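Local coordinates for protein fatty acid synthase 1, isoform A (Drosophila melanogaster, PDB 6FN6) that probably carries the dehydratase, enoylreductase and ketoreductase steps by which a multifunctional synthase builds long-chain saturated fatty acids with NADPH, at residues A[492-506]-A[1072-1084]. Residues are numbered along the deposited sequence; the frame is centred on the assembly and turned at random.
Sequences ELFGAVGLMTCIKNE and TNYGLANSAMERI
Gly498 lies against Ser1079, their CA atoms 4.0 Å apart, and illustrates how glycines let two helices close in: the segments 496-504 and 1072-1084 run antiparallel at 168° with their axes 7.4 Å apart. With no side chain at Gly495 or Gly498, the backbones meet directly. Polar links fill this tight end. Ser1079 OG, anti to its own backbone N (chi1 179°), donates in the carbonyl plane to a lone pair of Gly495 O at 2.8 Å, while Gly495 N, at the N-cap, reaches Ser1079 O from above that carbonyl's plane, opposite the helical donor Arg1083 N. Glu1082, extended beyond CG, offers the syn lone pair of OE1 to Gly498 N at 2.8 Å, and its OE2 accepts from Gln1099. A glutamine in its place, without the negative charge and with an NH2 for one oxygen, would probably leave either Gly498 N or Gln1099 NE2 without its acceptor. At the far end Leu493, though poorly ordered, turns CD2 onto Ala1080 CB and Ile1084 CG1. Toward 1072 the packing loosens: Cys502 SG rests 3.8 Å from Leu1076 CG, and Thr1072 OG1 gives only a weak bond to Glu506 OE1, on a partly exposed margin where Glu506 also pairs with Lys471. Thus a helix of the pseudo-ketoreductase region packs on one of the ketoreductase domain, a glycine-mediated antiparallel pair joining two Rossmann-like units.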
loop_
_atom_site.group_PDB
_atom_site.type_symbol
_atom_site.label_atom_id
_atom_site.label_comp_id
_atom_site.label_asym_id
_atom_site.label_seq_id
_atom_site.Cartn_x
_atom_site.Cartn_y
_atom_site.Cartn_z
ATOM N N GLU A 492 74.537 22.833 13.963
ATOM C CA GLU A 492 73.242 22.845 13.291
ATOM C C GLU A 492 72.810 21.422 12.952
ATOM O O GLU A 492 73.628 20.504 12.904
ATOM C CB GLU A 492 73.287 23.700 12.020
ATOM C CG GLU A 492 73.389 25.203 12.265
ATOM C CD GLU A 492 74.709 25.625 12.879
ATOM O OE1 GLU A 492 75.478 24.741 13.312
ATOM O OE2 GLU A 492 74.977 26.844 12.927
ATOM N N LEU A 493 71.512 21.254 12.732
ATOM C CA LEU A 493 70.914 19.957 12.442
ATOM C C LEU A 493 71.191 18.979 13.575
ATOM O O LEU A 493 71.340 17.778 13.348
ATOM C CB LEU A 493 71.446 19.382 11.128
ATOM C CG LEU A 493 71.059 20.106 9.839
ATOM C CD1 LEU A 493 71.770 19.464 8.661
ATOM C CD2 LEU A 493 69.555 20.118 9.631
ATOM N N PHE A 494 71.261 19.498 14.794
ATOM C CA PHE A 494 71.276 18.648 15.973
ATOM C C PHE A 494 70.371 19.241 17.038
ATOM O O PHE A 494 70.809 20.044 17.864
ATOM C CB PHE A 494 72.695 18.474 16.515
ATOM C CG PHE A 494 73.568 17.604 15.656
ATOM C CD1 PHE A 494 73.204 16.298 15.368
ATOM C CD2 PHE A 494 74.758 18.089 15.144
ATOM C CE1 PHE A 494 74.009 15.497 14.578
ATOM C CE2 PHE A 494 75.565 17.295 14.356
ATOM C CZ PHE A 494 75.191 15.997 14.072
ATOM N N GLY A 495 69.098 18.865 16.991
ATOM C CA GLY A 495 68.159 19.231 18.028
ATOM C C GLY A 495 68.478 18.439 19.275
ATOM O O GLY A 495 68.747 17.240 19.194
ATOM N N ALA A 496 68.428 19.095 20.428
ATOM C CA ALA A 496 68.840 18.467 21.675
ATOM C C ALA A 496 67.957 17.264 22.009
ATOM O O ALA A 496 68.452 16.229 22.457
ATOM C CB ALA A 496 68.810 19.481 22.810
ATOM N N VAL A 497 66.654 17.403 21.784
ATOM C CA VAL A 497 65.700 16.354 22.138
ATOM C C VAL A 497 65.963 15.086 21.333
ATOM O O VAL A 497 66.093 13.998 21.895
ATOM C CB VAL A 497 64.249 16.845 21.939
ATOM C CG1 VAL A 497 63.243 15.709 22.141
ATOM C CG2 VAL A 497 63.949 17.992 22.894
ATOM N N GLY A 498 66.049 15.230 20.015
ATOM C CA GLY A 498 66.280 14.093 19.145
ATOM C C GLY A 498 67.602 13.409 19.426
ATOM O O GLY A 498 67.672 12.182 19.517
ATOM N N LEU A 499 68.651 14.211 19.579
ATOM C CA LEU A 499 69.989 13.688 19.821
ATOM C C LEU A 499 70.046 12.917 21.136
ATOM O O LEU A 499 70.723 11.895 21.235
ATOM C CB LEU A 499 71.011 14.822 19.827
ATOM C CG LEU A 499 72.478 14.404 19.972
ATOM C CD1 LEU A 499 72.888 13.478 18.834
ATOM C CD2 LEU A 499 73.395 15.618 20.039
ATOM N N MET A 500 69.334 13.408 22.145
ATOM C CA MET A 500 69.299 12.735 23.437
ATOM C C MET A 500 68.706 11.339 23.287
ATOM O O MET A 500 69.268 10.358 23.775
ATOM C CB MET A 500 68.482 13.541 24.447
ATOM C CG MET A 500 68.564 13.018 25.879
ATOM S SD MET A 500 70.198 13.222 26.620
ATOM C CE MET A 500 70.946 11.615 26.354
ATOM N N THR A 501 67.563 11.259 22.610
ATOM C CA THR A 501 66.880 9.990 22.380
ATOM C C THR A 501 67.787 9.032 21.623
ATOM O O THR A 501 67.831 7.839 21.919
ATOM C CB THR A 501 65.566 10.188 21.590
ATOM O OG1 THR A 501 64.735 11.136 22.269
ATOM C CG2 THR A 501 64.808 8.872 21.444
ATOM N N CYS A 502 68.514 9.566 20.648
ATOM C CA CYS A 502 69.417 8.763 19.836
ATOM C C CYS A 502 70.505 8.116 20.696
ATOM O O CYS A 502 70.904 6.979 20.449
ATOM C CB CYS A 502 70.046 9.623 18.740
ATOM S SG CYS A 502 71.184 8.730 17.669
ATOM N N ILE A 503 70.979 8.843 21.705
ATOM C CA ILE A 503 72.024 8.346 22.596
ATOM C C ILE A 503 71.451 7.313 23.563
ATOM O O ILE A 503 72.034 6.248 23.761
ATOM C CB ILE A 503 72.696 9.499 23.369
ATOM C CG1 ILE A 503 73.420 10.441 22.405
ATOM C CG2 ILE A 503 73.674 8.956 24.410
ATOM C CD1 ILE A 503 73.846 11.754 23.035
ATOM N N LYS A 504 70.319 7.649 24.176
ATOM C CA LYS A 504 69.683 6.789 25.171
ATOM C C LYS A 504 69.497 5.353 24.684
ATOM O O LYS A 504 69.761 4.403 25.422
ATOM C CB LYS A 504 68.322 7.362 25.580
ATOM C CG LYS A 504 68.403 8.613 26.437
ATOM C CD LYS A 504 67.085 8.913 27.148
ATOM C CE LYS A 504 65.998 9.388 26.191
ATOM N NZ LYS A 504 65.258 8.268 25.540
ATOM N N ASN A 505 69.047 5.199 23.443
ATOM C CA ASN A 505 68.701 3.881 22.917
ATOM C C ASN A 505 69.904 3.070 22.452
ATOM O O ASN A 505 69.762 1.903 22.087
ATOM C CB ASN A 505 67.718 4.025 21.754
ATOM C CG ASN A 505 66.334 4.438 22.209
ATOM O OD1 ASN A 505 65.510 3.596 22.568
ATOM N ND2 ASN A 505 66.070 5.739 22.195
ATOM N N GLU A 506 71.086 3.673 22.465
ATOM C CA GLU A 506 72.289 2.947 22.079
ATOM C C GLU A 506 72.660 1.930 23.153
ATOM O O GLU A 506 72.301 2.085 24.320
ATOM C CB GLU A 506 73.449 3.913 21.840
ATOM C CG GLU A 506 73.367 4.656 20.520
ATOM C CD GLU A 506 73.743 3.782 19.341
ATOM O OE1 GLU A 506 73.334 4.105 18.206
ATOM O OE2 GLU A 506 74.453 2.775 19.550
ATOM N N THR A 1072 69.612 4.071 14.571
ATOM C CA THR A 1072 70.253 5.255 15.122
ATOM C C THR A 1072 70.136 6.419 14.139
ATOM O O THR A 1072 70.076 7.581 14.543
ATOM C CB THR A 1072 71.741 4.991 15.455
ATOM O OG1 THR A 1072 72.340 6.185 15.974
ATOM C CG2 THR A 1072 72.514 4.532 14.220
ATOM N N ASN A 1073 70.106 6.101 12.848
ATOM C CA ASN A 1073 70.039 7.119 11.804
ATOM C C ASN A 1073 68.668 7.780 11.725
ATOM O O ASN A 1073 68.557 8.937 11.320
ATOM C CB ASN A 1073 70.391 6.513 10.445
ATOM C CG ASN A 1073 71.880 6.498 10.184
ATOM O OD1 ASN A 1073 72.546 5.477 10.358
ATOM N ND2 ASN A 1073 72.413 7.638 9.760
ATOM N N TYR A 1074 67.623 7.052 12.103
ATOM C CA TYR A 1074 66.284 7.622 12.079
ATOM C C TYR A 1074 66.181 8.673 13.177
ATOM O O TYR A 1074 65.632 9.756 12.969
ATOM C CB TYR A 1074 65.216 6.541 12.264
ATOM C CG TYR A 1074 63.819 7.013 11.929
ATOM C CD1 TYR A 1074 63.385 7.069 10.612
ATOM C CD2 TYR A 1074 62.935 7.404 12.927
ATOM C CE1 TYR A 1074 62.111 7.500 10.296
ATOM C CE2 TYR A 1074 61.655 7.837 12.620
ATOM C CZ TYR A 1074 61.251 7.883 11.303
ATOM O OH TYR A 1074 59.983 8.313 10.986
ATOM N N GLY A 1075 66.727 8.352 14.345
ATOM C CA GLY A 1075 66.728 9.275 15.464
ATOM C C GLY A 1075 67.456 10.562 15.129
ATOM O O GLY A 1075 67.058 11.643 15.564
ATOM N N LEU A 1076 68.528 10.443 14.353
ATOM C CA LEU A 1076 69.319 11.602 13.960
ATOM C C LEU A 1076 68.577 12.428 12.919
ATOM O O LEU A 1076 68.756 13.642 12.835
ATOM C CB LEU A 1076 70.682 11.166 13.423
ATOM C CG LEU A 1076 71.701 10.722 14.475
ATOM C CD1 LEU A 1076 72.896 10.039 13.823
ATOM C CD2 LEU A 1076 72.161 11.908 15.314
ATOM N N ALA A 1077 67.750 11.767 12.116
ATOM C CA ALA A 1077 66.935 12.468 11.132
ATOM C C ALA A 1077 65.916 13.335 11.860
ATOM O O ALA A 1077 65.633 14.460 11.446
ATOM C CB ALA A 1077 66.247 11.486 10.202
ATOM N N ASN A 1078 65.367 12.806 12.950
ATOM C CA ASN A 1078 64.447 13.568 13.787
ATOM C C ASN A 1078 65.154 14.788 14.366
ATOM O O ASN A 1078 64.670 15.913 14.251
ATOM C CB ASN A 1078 63.892 12.703 14.920
ATOM C CG ASN A 1078 62.864 11.700 14.442
ATOM O OD1 ASN A 1078 62.378 11.781 13.315
ATOM N ND2 ASN A 1078 62.527 10.746 15.301
ATOM N N SER A 1079 66.304 14.553 14.988
ATOM C CA SER A 1079 67.089 15.627 15.580
ATOM C C SER A 1079 67.310 16.747 14.571
ATOM O O SER A 1079 67.175 17.925 14.895
ATOM C CB SER A 1079 68.432 15.096 16.083
ATOM O OG SER A 1079 69.215 16.141 16.635
ATOM N N ALA A 1080 67.646 16.365 13.345
ATOM C CA ALA A 1080 67.884 17.327 12.277
ATOM C C ALA A 1080 66.623 18.134 11.957
ATOM O O ALA A 1080 66.666 19.362 11.881
ATOM C CB ALA A 1080 68.384 16.612 11.034
ATOM N N MET A 1081 65.505 17.440 11.760
ATOM C CA MET A 1081 64.241 18.101 11.440
ATOM C C MET A 1081 63.807 19.038 12.564
ATOM O O MET A 1081 63.240 20.102 12.313
ATOM C CB MET A 1081 63.146 17.068 11.173
ATOM C CG MET A 1081 63.297 16.348 9.846
ATOM S SD MET A 1081 61.933 15.221 9.518
ATOM C CE MET A 1081 62.442 14.522 7.953
ATOM N N GLU A 1082 64.054 18.619 13.801
ATOM C CA GLU A 1082 63.766 19.444 14.968
ATOM C C GLU A 1082 64.497 20.776 14.873
ATOM O O GLU A 1082 63.911 21.839 15.070
ATOM C CB GLU A 1082 64.172 18.720 16.256
ATOM C CG GLU A 1082 63.290 17.536 16.618
ATOM C CD GLU A 1082 63.875 16.698 17.740
ATOM O OE1 GLU A 1082 64.865 17.145 18.362
ATOM O OE2 GLU A 1082 63.349 15.592 17.997
ATOM N N ARG A 1083 65.786 20.703 14.568
ATOM C CA ARG A 1083 66.630 21.889 14.510
ATOM C C ARG A 1083 66.211 22.789 13.347
ATOM O O ARG A 1083 66.155 24.009 13.486
ATOM C CB ARG A 1083 68.100 21.484 14.365
ATOM C CG ARG A 1083 69.093 22.564 14.752
ATOM C CD ARG A 1083 69.098 22.768 16.259
ATOM N NE ARG A 1083 70.228 23.580 16.712
ATOM C CZ ARG A 1083 70.166 24.876 17.003
ATOM N NH1 ARG A 1083 69.023 25.548 16.889
ATOM N NH2 ARG A 1083 71.257 25.508 17.411
ATOM N N ILE A 1084 65.933 22.181 12.199
ATOM C CA ILE A 1084 65.497 22.927 11.025
ATOM C C ILE A 1084 64.292 23.810 11.350
ATOM O O ILE A 1084 64.251 24.982 10.980
ATOM C CB ILE A 1084 65.179 21.974 9.860
ATOM C CG1 ILE A 1084 66.464 21.314 9.363
ATOM C CG2 ILE A 1084 64.475 22.727 8.724
ATOM C CD1 ILE A 1084 66.255 20.236 8.308
#